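Local atomic coordinates of eukaryotic translation initiation factor 2A (Schizosaccharomyces pombe, PDB entry 3WJ9), a protein that probably directs initiator methionyl-tRNA to the 40S ribosomal subunit in a codon-dependent manner during early protein synthesis on a small number of mRNAs. Residues A[41-45]-A[46-50]; A[108-111]-A[112-115]; A[131-135]-A[136-140]; A[275-279]-A[280-284]. One frame throughout, in Å; residues are numbered along the deposited sequence.

Interaction 1. Residues A[41-45]-A[46-50]; sequences CYSPN and GKLFA
L48 O is approached by three groups of the 41-45 segment. The N-H of S43 bonds to it from above the carbonyl plane, S43 N to L48 O measuring 3.2 Å, the CA-H of Y42 makes a CA-H...O contact, and the Y42 ring presents its edge, with CD1 3.3 Å from L48 O. The N-H of the same leucine is answered by a side chain: L48 N donates to S43 OG at 3.0 Å. A chi1 of 57° sets that hydroxyl between the backbone N and the carbonyl carbon of S43, turned across the turn. S43 O is meanwhile taken by G46 N, closing a type I turn whose last residue, G46, has positive phi.

Farther along, C41 and A50 form an antiparallel hydrogen-bonded pair, A50 N reaching C41 O at 3.0 Å in an almost straight bond. On the face carrying Y42 and F49, the phenylalanine turns its edge to the tyrosine face, ring centroids 5.5 Å apart and planes at 60°. F405 adds a second ring to Y42, and Q6 holds the phenol oxygen.

This is the hairpin between the first two strands of a propeller blade. The chemistry implies an exchange of roles: with S43 O engaged by the turn, the serine hydroxyl stands in for a backbone carbonyl, and both polar atoms of the L48 backbone are satisfied by one residue.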
loop_
_atom_site.group_PDB
_atom_site.type_symbol
_atom_site.label_atom_id
_atom_site.label_comp_id
_atom_site.label_asym_id
_atom_site.label_seq_id
_atom_site.Cartn_x
_atom_site.Cartn_y
_atom_site.Cartn_z
ATOM N N CYS A 41 9.603 -2.759 -7.544
ATOM C CA CYS A 41 8.741 -1.693 -7.025
ATOM C C CYS A 41 9.174 -0.289 -7.461
ATOM O O CYS A 41 10.317 -0.075 -7.871
ATOM C CB CYS A 41 8.689 -1.751 -5.495
ATOM S SG CYS A 41 10.260 -1.417 -4.660
ATOM N N TYR A 42 8.243 0.660 -7.370
ATOM C CA TYR A 42 8.520 2.072 -7.627
ATOM C C TYR A 42 8.610 2.851 -6.317
ATOM O O TYR A 42 7.995 2.472 -5.318
ATOM C CB TYR A 42 7.430 2.702 -8.504
ATOM C CG TYR A 42 7.554 2.456 -9.994
ATOM C CD1 TYR A 42 8.566 3.045 -10.740
ATOM C CD2 TYR A 42 6.629 1.665 -10.660
ATOM C CE1 TYR A 42 8.669 2.827 -12.106
ATOM C CE2 TYR A 42 6.722 1.442 -12.021
ATOM C CZ TYR A 42 7.743 2.026 -12.739
ATOM O OH TYR A 42 7.835 1.807 -14.095
ATOM N N SER A 43 9.369 3.941 -6.327
ATOM C CA SER A 43 9.321 4.910 -5.238
ATOM C C SER A 43 7.985 5.643 -5.320
ATOM O O SER A 43 7.447 5.808 -6.413
ATOM C CB SER A 43 10.503 5.883 -5.313
ATOM O OG SER A 43 10.535 6.565 -6.553
ATOM N N PRO A 44 7.438 6.067 -4.165
ATOM C CA PRO A 44 6.103 6.677 -4.086
ATOM C C PRO A 44 5.863 7.789 -5.109
ATOM O O PRO A 44 4.728 7.987 -5.542
ATOM C CB PRO A 44 6.068 7.238 -2.663
ATOM C CG PRO A 44 6.955 6.327 -1.893
ATOM C CD PRO A 44 8.070 5.969 -2.838
ATOM N N ASN A 45 6.925 8.499 -5.479
ATOM C CA ASN A 45 6.845 9.556 -6.480
ATOM C C ASN A 45 7.251 9.082 -7.872
ATOM O O ASN A 45 7.251 9.858 -8.826
ATOM C CB ASN A 45 7.715 10.744 -6.063
ATOM C CG ASN A 45 9.034 10.315 -5.453
ATOM O OD1 ASN A 45 9.086 9.382 -4.653
ATOM N ND2 ASN A 45 10.108 11.003 -5.821
ATOM N N GLY A 46 7.604 7.805 -7.981
ATOM C CA GLY A 46 7.919 7.200 -9.263
ATOM C C GLY A 46 9.172 7.717 -9.944
ATOM O O GLY A 46 9.338 7.554 -11.153
ATOM N N LYS A 47 10.060 8.340 -9.179
ATOM C CA LYS A 47 11.318 8.823 -9.735
ATOM C C LYS A 47 12.353 7.706 -9.805
ATOM O O LYS A 47 13.342 7.812 -10.531
ATOM C CB LYS A 47 11.861 9.993 -8.913
ATOM C CG LYS A 47 11.044 11.267 -9.030
ATOM C CD LYS A 47 11.739 12.432 -8.341
ATOM C CE LYS A 47 10.919 13.708 -8.444
ATOM N NZ LYS A 47 11.598 14.849 -7.771
ATOM N N LEU A 48 12.120 6.634 -9.053
ATOM C CA LEU A 48 13.066 5.523 -9.004
ATOM C C LEU A 48 12.402 4.164 -9.216
ATOM O O LEU A 48 11.201 4.002 -8.999
ATOM C CB LEU A 48 13.817 5.527 -7.669
ATOM C CG LEU A 48 14.758 6.705 -7.398
ATOM C CD1 LEU A 48 15.446 6.558 -6.048
ATOM C CD2 LEU A 48 15.783 6.828 -8.511
ATOM N N PHE A 49 13.203 3.193 -9.641
ATOM C CA PHE A 49 12.737 1.826 -9.846
ATOM C C PHE A 49 13.739 0.826 -9.277
ATOM O O PHE A 49 14.931 0.893 -9.577
ATOM C CB PHE A 49 12.501 1.552 -11.335
ATOM C CG PHE A 49 12.188 0.115 -11.649
ATOM C CD1 PHE A 49 10.913 -0.389 -11.456
ATOM C CD2 PHE A 49 13.168 -0.729 -12.146
ATOM C CE1 PHE A 49 10.623 -1.710 -11.743
ATOM C CE2 PHE A 49 12.885 -2.049 -12.438
ATOM C CZ PHE A 49 11.609 -2.541 -12.236
ATOM N N ALA A 50 13.253 -0.099 -8.456
ATOM C CA ALA A 50 14.114 -1.106 -7.848
ATOM C C ALA A 50 13.603 -2.509 -8.142
ATOM O O ALA A 50 12.404 -2.765 -8.064
ATOM C CB ALA A 50 14.209 -0.889 -6.346
#

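Interaction 2. Residues A[108-111]-A[112-115]; sequences VWNT and ETGQ
N110 is wrapped by the loop of E112 to Q115, and its side chain can be followed outward. CB lies against the hydroxyl of T113, 3.1 Å from T113 OG1, and also faces Q115 O. CG meets the same hydroxyl, the threonine side chain crossing the asparagine at a slant. With CG anti to the backbone N (chi1 -172°), the amide swings over the start of the loop, and OD1 collects two backbone N-H groups. E112 N approaches almost head-on to the C=O, 2.7 Å from N110 OD1. T113 N comes from well above the amide plane, at 3.1 Å from N110 OD1. ND2, at the other tip, passes T113 OG1 at a poor angle for bonding.

The bond to E112 makes this an Asx turn. The backbone of N110 adds its own grip: N110 N donates to Q115 O at 3.0 Å, and G114 N gives a weak bond to N110 O. G114, with positive phi, lets the chain reverse into the next strand.

The loop links strands 106-110 and 116-120, the last two of a blade within the first WD repeat. T111 is tied outward, its hydroxyl to G85 O and its carbonyl to T69. Two successive N-H groups that a loop cannot pair strand-to-strand, those of E112 and T113, thus converge on a single side-chain oxygen, and together they probably restrain the turn of the amide.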
loop_
_atom_site.group_PDB
_atom_site.type_symbol
_atom_site.label_atom_id
_atom_site.label_comp_id
_atom_site.label_asym_id
_atom_site.label_seq_id
_atom_site.Cartn_x
_atom_site.Cartn_y
_atom_site.Cartn_z
ATOM N N VAL A 108 18.467 -0.967 6.015
ATOM C CA VAL A 108 17.992 0.223 5.329
ATOM C C VAL A 108 19.151 0.750 4.496
ATOM O O VAL A 108 20.295 0.746 4.947
ATOM C CB VAL A 108 17.481 1.295 6.310
ATOM C CG1 VAL A 108 16.894 2.479 5.554
ATOM C CG2 VAL A 108 16.442 0.701 7.247
ATOM N N TRP A 109 18.863 1.177 3.272
ATOM C CA TRP A 109 19.917 1.608 2.364
ATOM C C TRP A 109 19.691 3.032 1.868
ATOM O O TRP A 109 18.557 3.500 1.781
ATOM C CB TRP A 109 20.016 0.658 1.162
ATOM C CG TRP A 109 19.985 -0.812 1.506
ATOM C CD1 TRP A 109 18.878 -1.567 1.764
ATOM C CD2 TRP A 109 21.106 -1.703 1.596
ATOM N NE1 TRP A 109 19.239 -2.866 2.024
ATOM C CE2 TRP A 109 20.599 -2.977 1.925
ATOM C CE3 TRP A 109 22.486 -1.546 1.436
ATOM C CZ2 TRP A 109 21.426 -4.084 2.097
ATOM C CZ3 TRP A 109 23.304 -2.649 1.609
ATOM C CH2 TRP A 109 22.771 -3.901 1.936
ATOM N N ASN A 110 20.784 3.716 1.549
ATOM C CA ASN A 110 20.715 5.007 0.881
ATOM C C ASN A 110 20.657 4.775 -0.624
ATOM O O ASN A 110 21.254 3.825 -1.135
ATOM C CB ASN A 110 21.915 5.878 1.263
ATOM C CG ASN A 110 21.802 7.305 0.747
ATOM O OD1 ASN A 110 21.457 7.540 -0.411
ATOM N ND2 ASN A 110 22.104 8.267 1.612
ATOM N N THR A 111 19.939 5.638 -1.331
ATOM C CA THR A 111 19.701 5.437 -2.756
ATOM C C THR A 111 20.643 6.248 -3.649
ATOM O O THR A 111 20.835 5.906 -4.815
ATOM C CB THR A 111 18.242 5.777 -3.129
ATOM O OG1 THR A 111 17.989 7.163 -2.875
ATOM C CG2 THR A 111 17.273 4.927 -2.315
ATOM N N GLU A 112 21.232 7.315 -3.114
ATOM C CA GLU A 112 22.145 8.138 -3.908
ATOM C C GLU A 112 23.607 7.881 -3.500
ATOM O O GLU A 112 24.544 8.316 -4.176
ATOM C CB GLU A 112 21.778 9.634 -3.793
ATOM C CG GLU A 112 22.914 10.609 -4.133
ATOM C CD GLU A 112 22.512 12.070 -4.139
ATOM O OE1 GLU A 112 21.307 12.369 -4.014
ATOM O OE2 GLU A 112 23.416 12.923 -4.267
ATOM N N THR A 113 23.816 7.105 -2.440
ATOM C CA THR A 113 25.181 6.727 -2.071
ATOM C C THR A 113 25.396 5.216 -2.013
ATOM O O THR A 113 26.529 4.742 -2.115
ATOM C CB THR A 113 25.592 7.326 -0.713
ATOM O OG1 THR A 113 24.784 6.768 0.329
ATOM C CG2 THR A 113 25.431 8.828 -0.728
ATOM N N GLY A 114 24.316 4.461 -1.848
ATOM C CA GLY A 114 24.418 3.017 -1.744
ATOM C C GLY A 114 25.065 2.604 -0.437
ATOM O O GLY A 114 25.717 1.563 -0.350
ATOM N N GLN A 115 24.881 3.433 0.585
ATOM C CA GLN A 115 25.448 3.172 1.899
ATOM C C GLN A 115 24.457 2.445 2.794
ATOM O O GLN A 115 23.300 2.851 2.922
ATOM C CB GLN A 115 25.887 4.477 2.562
ATOM C CG GLN A 115 26.390 4.310 3.986
ATOM C CD GLN A 115 26.861 5.615 4.592
ATOM O OE1 GLN A 115 27.047 6.607 3.886
ATOM N NE2 GLN A 115 27.051 5.625 5.904
#

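Interaction 3. Residues A[131-135]-A[136-140]; sequences QYTCD and ESLAA
E136 N bonds to T133 O at 3.0 Å from above the carbonyl plane, closing a type I turn of the hairpin that joins strands 131-132 and 138-143, the first two of a four-stranded propeller blade. E136 itself has positive phi, and its extended chain leads away from the turn past the Y132 ring, CG lying 4.2 Å from Y132 CD2. Its carboxylate works on the adjacent blade, where E136 OE2 receives S82 OG, L84 N and K86 N.

S137 follows, its backbone N 3.0 Å from D135 OD1. The serine hydroxyl also faces that oxygen, though the modelled separation is too short to be trusted. D135 CG, set between its own backbone N and carbonyl carbon (chi1 53°), curls back over the turn, so that T133 OG1 can donate to OD1 as well, at 2.6 Å. These two donors come from opposite faces of the carboxylate plane, the threonine on the syn side and S137 N on the anti side. H179 takes the other oxygen, OD2.

L138 N then donates to T133 OG1, while L138 O receives T133 N at 3.2 Å in the carbonyl plane. The leucine CB packs on T133 CG2, 3.6 Å away. A139 places its methyl over one face of the Y132 ring, with CB 4.1 Å from Y132 CE2. A140 ends the run, paired with Q131 through two weak backbone bonds.

The threonine hydroxyl thus relays between a backbone N-H and a carboxylate, and the donors around D135, with H179 beside them, would probably stabilise its negative charge.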
loop_
_atom_site.group_PDB
_atom_site.type_symbol
_atom_site.label_atom_id
_atom_site.label_comp_id
_atom_site.label_asym_id
_atom_site.label_seq_id
_atom_site.Cartn_x
_atom_site.Cartn_y
_atom_site.Cartn_z
ATOM N N GLN A 131 7.917 2.537 9.128
ATOM C CA GLN A 131 6.972 3.517 8.616
ATOM C C GLN A 131 7.663 4.871 8.614
ATOM O O GLN A 131 8.657 5.064 9.313
ATOM C CB GLN A 131 5.694 3.552 9.455
ATOM C CG GLN A 131 5.024 2.198 9.612
ATOM C CD GLN A 131 3.666 2.292 10.277
ATOM O OE1 GLN A 131 3.051 3.357 10.313
ATOM N NE2 GLN A 131 3.197 1.176 10.821
ATOM N N TYR A 132 7.151 5.803 7.821
ATOM C CA TYR A 132 7.772 7.114 7.711
ATOM C C TYR A 132 6.750 8.235 7.769
ATOM O O TYR A 132 5.558 8.020 7.551
ATOM C CB TYR A 132 8.562 7.232 6.407
ATOM C CG TYR A 132 9.810 6.380 6.320
ATOM C CD1 TYR A 132 9.734 5.018 6.056
ATOM C CD2 TYR A 132 11.066 6.945 6.489
ATOM C CE1 TYR A 132 10.874 4.242 5.974
ATOM C CE2 TYR A 132 12.213 6.176 6.408
ATOM C CZ TYR A 132 12.111 4.826 6.150
ATOM O OH TYR A 132 13.249 4.056 6.069
ATOM N N THR A 133 7.232 9.436 8.068
ATOM C CA THR A 133 6.438 10.642 7.906
ATOM C C THR A 133 6.531 11.058 6.443
ATOM O O THR A 133 7.399 10.575 5.720
ATOM C CB THR A 133 6.925 11.775 8.824
ATOM O OG1 THR A 133 8.306 12.049 8.556
ATOM C CG2 THR A 133 6.775 11.371 10.280
ATOM N N CYS A 134 5.641 11.938 6.001
ATOM C CA CYS A 134 5.621 12.347 4.598
ATOM C C CYS A 134 6.843 13.176 4.213
ATOM O O CYS A 134 7.289 13.134 3.066
ATOM C CB CYS A 134 4.345 13.128 4.284
ATOM S SG CYS A 134 2.919 12.080 3.937
ATOM N N ASP A 135 7.384 13.927 5.167
ATOM C CA ASP A 135 8.598 14.697 4.914
ATOM C C ASP A 135 9.844 13.826 5.040
ATOM O O ASP A 135 10.964 14.311 4.875
ATOM C CB ASP A 135 8.694 15.901 5.859
ATOM C CG ASP A 135 8.561 15.520 7.325
ATOM O OD1 ASP A 135 8.962 14.401 7.711
ATOM O OD2 ASP A 135 8.059 16.358 8.101
ATOM N N GLU A 136 9.630 12.548 5.351
ATOM C CA GLU A 136 10.704 11.563 5.432
ATOM C C GLU A 136 11.746 11.950 6.484
ATOM O O GLU A 136 12.932 11.667 6.324
ATOM C CB GLU A 136 11.371 11.399 4.064
ATOM C CG GLU A 136 11.990 10.039 3.794
ATOM C CD GLU A 136 12.676 9.999 2.444
ATOM O OE1 GLU A 136 13.592 10.818 2.226
ATOM O OE2 GLU A 136 12.295 9.170 1.594
ATOM N N SER A 137 11.300 12.598 7.556
ATOM C CA SER A 137 12.209 13.032 8.611
ATOM C C SER A 137 12.206 12.066 9.792
ATOM O O SER A 137 13.168 12.010 10.556
ATOM C CB SER A 137 11.844 14.441 9.091
ATOM O OG SER A 137 10.504 14.495 9.551
ATOM N N LEU A 138 11.129 11.301 9.935
ATOM C CA LEU A 138 10.987 10.400 11.075
ATOM C C LEU A 138 10.633 8.976 10.648
ATOM O O LEU A 138 9.827 8.773 9.742
ATOM C CB LEU A 138 9.927 10.934 12.044
ATOM C CG LEU A 138 10.118 12.364 12.555
ATOM C CD1 LEU A 138 8.957 12.786 13.443
ATOM C CD2 LEU A 138 11.440 12.502 13.296
ATOM N N ALA A 139 11.248 7.998 11.306
ATOM C CA ALA A 139 10.977 6.590 11.034
ATOM C C ALA A 139 10.460 5.904 12.293
ATOM O O ALA A 139 10.644 6.413 13.396
ATOM C CB ALA A 139 12.226 5.894 10.519
ATOM N N ALA A 140 9.820 4.749 12.133
ATOM C CA ALA A 140 9.188 4.088 13.270
ATOM C C ALA A 140 9.306 2.566 13.233
ATOM O O ALA A 140 8.913 1.920 12.261
ATOM C CB ALA A 140 7.726 4.493 13.353
#

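Interaction 4. Residues A[275-279]-A[280-284]; sequences CWNAD and SKEFG
C275 and G284 pair as antiparallel strands, G284 N donating to C275 O at 3.0 Å in a nearly straight bond, while the return bond from C275 N to G284 O is weak. They belong to the beta hairpin that opens a propeller blade in the second WD repeat, its strands 271-276 and 283-287 joined through a type I turn from N277 to S280. S280 N closes that turn on N277 O at 2.8 Å, and S280 carries the positive phi that takes the chain onward.

W276 and F283, a non-hydrogen-bonded pair, send their side chains the same way, side by side. F283 CB packs against the indole, above its plane and toward the rim, 4.0 Å from W276 CE3, and the rings meet obliquely with planes at 49°. The indole N-H goes to K221 O of strand 220-222, and F297 lies against the phenylalanine ring.

Round the turn the contacts are polar, and several are weak. N277 N makes a weak bond to E282 O, and N277 ND2 another to E282 OE1 at 3.3 Å; N277 OD1 is held by S321 OG. E282, bent at chi2 (86°), brings that same OE1 within 3.2 Å of D279 OD1, so that two like charges lie close together. D279 OD1 does gain a donor, as K281 N reaches it from above the carboxylate plane at 3.0 Å. The lysine chain lies across the aspartate, with K281 NZ 4.1 Å from D279 OD2, beyond salt-bridge range.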
loop_
_atom_site.group_PDB
_atom_site.type_symbol
_atom_site.label_atom_id
_atom_site.label_comp_id
_atom_site.label_asym_id
_atom_site.label_seq_id
_atom_site.Cartn_x
_atom_site.Cartn_y
_atom_site.Cartn_z
ATOM N N CYS A 275 -11.876 1.965 1.759
ATOM C CA CYS A 275 -11.009 2.844 0.979
ATOM C C CYS A 275 -11.385 4.322 1.099
ATOM O O CYS A 275 -12.551 4.689 0.961
ATOM C CB CYS A 275 -11.040 2.426 -0.494
ATOM S SG CYS A 275 -9.810 3.236 -1.541
ATOM N N TRP A 276 -10.385 5.160 1.359
ATOM C CA TRP A 276 -10.571 6.608 1.375
ATOM C C TRP A 276 -10.606 7.157 -0.046
ATOM O O TRP A 276 -10.399 6.421 -1.007
ATOM C CB TRP A 276 -9.449 7.293 2.162
ATOM C CG TRP A 276 -9.582 7.191 3.650
ATOM C CD1 TRP A 276 -9.025 6.247 4.460
ATOM C CD2 TRP A 276 -10.310 8.078 4.506
ATOM N NE1 TRP A 276 -9.367 6.487 5.769
ATOM C CE2 TRP A 276 -10.154 7.605 5.823
ATOM C CE3 TRP A 276 -11.080 9.224 4.287
ATOM C CZ2 TRP A 276 -10.740 8.239 6.917
ATOM C CZ3 TRP A 276 -11.660 9.851 5.374
ATOM C CH2 TRP A 276 -11.487 9.357 6.671
ATOM N N ASN A 277 -10.872 8.452 -0.176
ATOM C CA ASN A 277 -10.733 9.124 -1.464
ATOM C C ASN A 277 -9.449 9.940 -1.477
ATOM O O ASN A 277 -8.987 10.395 -0.431
ATOM C CB ASN A 277 -11.937 10.022 -1.753
ATOM C CG ASN A 277 -12.129 10.286 -3.232
ATOM O OD1 ASN A 277 -11.196 10.161 -4.024
ATOM N ND2 ASN A 277 -13.349 10.650 -3.613
ATOM N N ALA A 278 -8.876 10.119 -2.663
ATOM C CA ALA A 278 -7.616 10.841 -2.818
ATOM C C ALA A 278 -7.677 12.260 -2.247
ATOM O O ALA A 278 -6.703 12.746 -1.674
ATOM C CB ALA A 278 -7.216 10.880 -4.285
ATOM N N ASP A 279 -8.826 12.915 -2.395
ATOM C CA ASP A 279 -9.012 14.271 -1.881
ATOM C C ASP A 279 -9.330 14.281 -0.384
ATOM O O ASP A 279 -9.564 15.341 0.202
ATOM C CB ASP A 279 -10.122 14.991 -2.655
ATOM C CG ASP A 279 -11.430 14.214 -2.673
ATOM O OD1 ASP A 279 -11.553 13.220 -1.926
ATOM O OD2 ASP A 279 -12.343 14.605 -3.429
ATOM N N SER A 280 -9.357 13.090 0.212
ATOM C CA SER A 280 -9.654 12.897 1.634
ATOM C C SER A 280 -11.040 13.409 2.028
ATOM O O SER A 280 -11.344 13.537 3.214
ATOM C CB SER A 280 -8.592 13.577 2.504
ATOM O OG SER A 280 -7.288 13.183 2.122
ATOM N N LYS A 281 -11.881 13.687 1.037
ATOM C CA LYS A 281 -13.210 14.226 1.296
ATOM C C LYS A 281 -14.258 13.129 1.434
ATOM O O LYS A 281 -15.189 13.248 2.234
ATOM C CB LYS A 281 -13.631 15.186 0.185
ATOM C CG LYS A 281 -12.804 16.447 0.073
ATOM C CD LYS A 281 -13.590 17.524 -0.666
ATOM C CE LYS A 281 -14.414 16.939 -1.806
ATOM N NZ LYS A 281 -14.701 17.943 -2.866
ATOM N N GLU A 282 -14.113 12.074 0.638
ATOM C CA GLU A 282 -15.063 10.972 0.660
ATOM C C GLU A 282 -14.388 9.641 0.967
ATOM O O GLU A 282 -13.163 9.550 1.023
ATOM C CB GLU A 282 -15.807 10.877 -0.676
ATOM C CG GLU A 282 -16.705 12.063 -0.992
ATOM C CD GLU A 282 -15.965 13.195 -1.678
ATOM O OE1 GLU A 282 -14.743 13.061 -1.902
ATOM O OE2 GLU A 282 -16.606 14.220 -1.989
ATOM N N PHE A 283 -15.207 8.616 1.180
ATOM C CA PHE A 283 -14.729 7.244 1.307
ATOM C C PHE A 283 -15.885 6.273 1.095
ATOM O O PHE A 283 -17.050 6.650 1.203
ATOM C CB PHE A 283 -14.052 7.006 2.667
ATOM C CG PHE A 283 -14.989 7.038 3.849
ATOM C CD1 PHE A 283 -15.319 8.235 4.465
ATOM C CD2 PHE A 283 -15.506 5.862 4.371
ATOM C CE1 PHE A 283 -16.164 8.259 5.563
ATOM C CE2 PHE A 283 -16.353 5.879 5.466
ATOM C CZ PHE A 283 -16.682 7.079 6.063
ATOM N N GLY A 284 -15.558 5.024 0.782
ATOM C CA GLY A 284 -16.572 4.036 0.462
ATOM C C GLY A 284 -16.350 2.684 1.107
ATOM O O GLY A 284 -15.259 2.381 1.584
#

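Overall arrangement
All four contacts are chain reversals in a beta-propeller, and they follow one another in series. Interactions 1, 3 and 4 join the first and second strands of three different four-stranded blades, whereas interaction 2 joins the third and fourth strands of the blade between those of interactions 1 and 3. Interaction 2 touches both neighbours: L48 CD1 packs on T111 OG1 at 4.1 Å, and V108 CG1 on Y132 OH at 4.0 Å. Centres of interactions 1 and 3 are about 17 Å apart. Interaction 4 stands apart, its centre about 34 Å from that of interaction 2, across the chain's centre. The blades of interactions 1 to 3 thus touch their neighbours through strand and turn residues, building the propeller portion of the initiation factor.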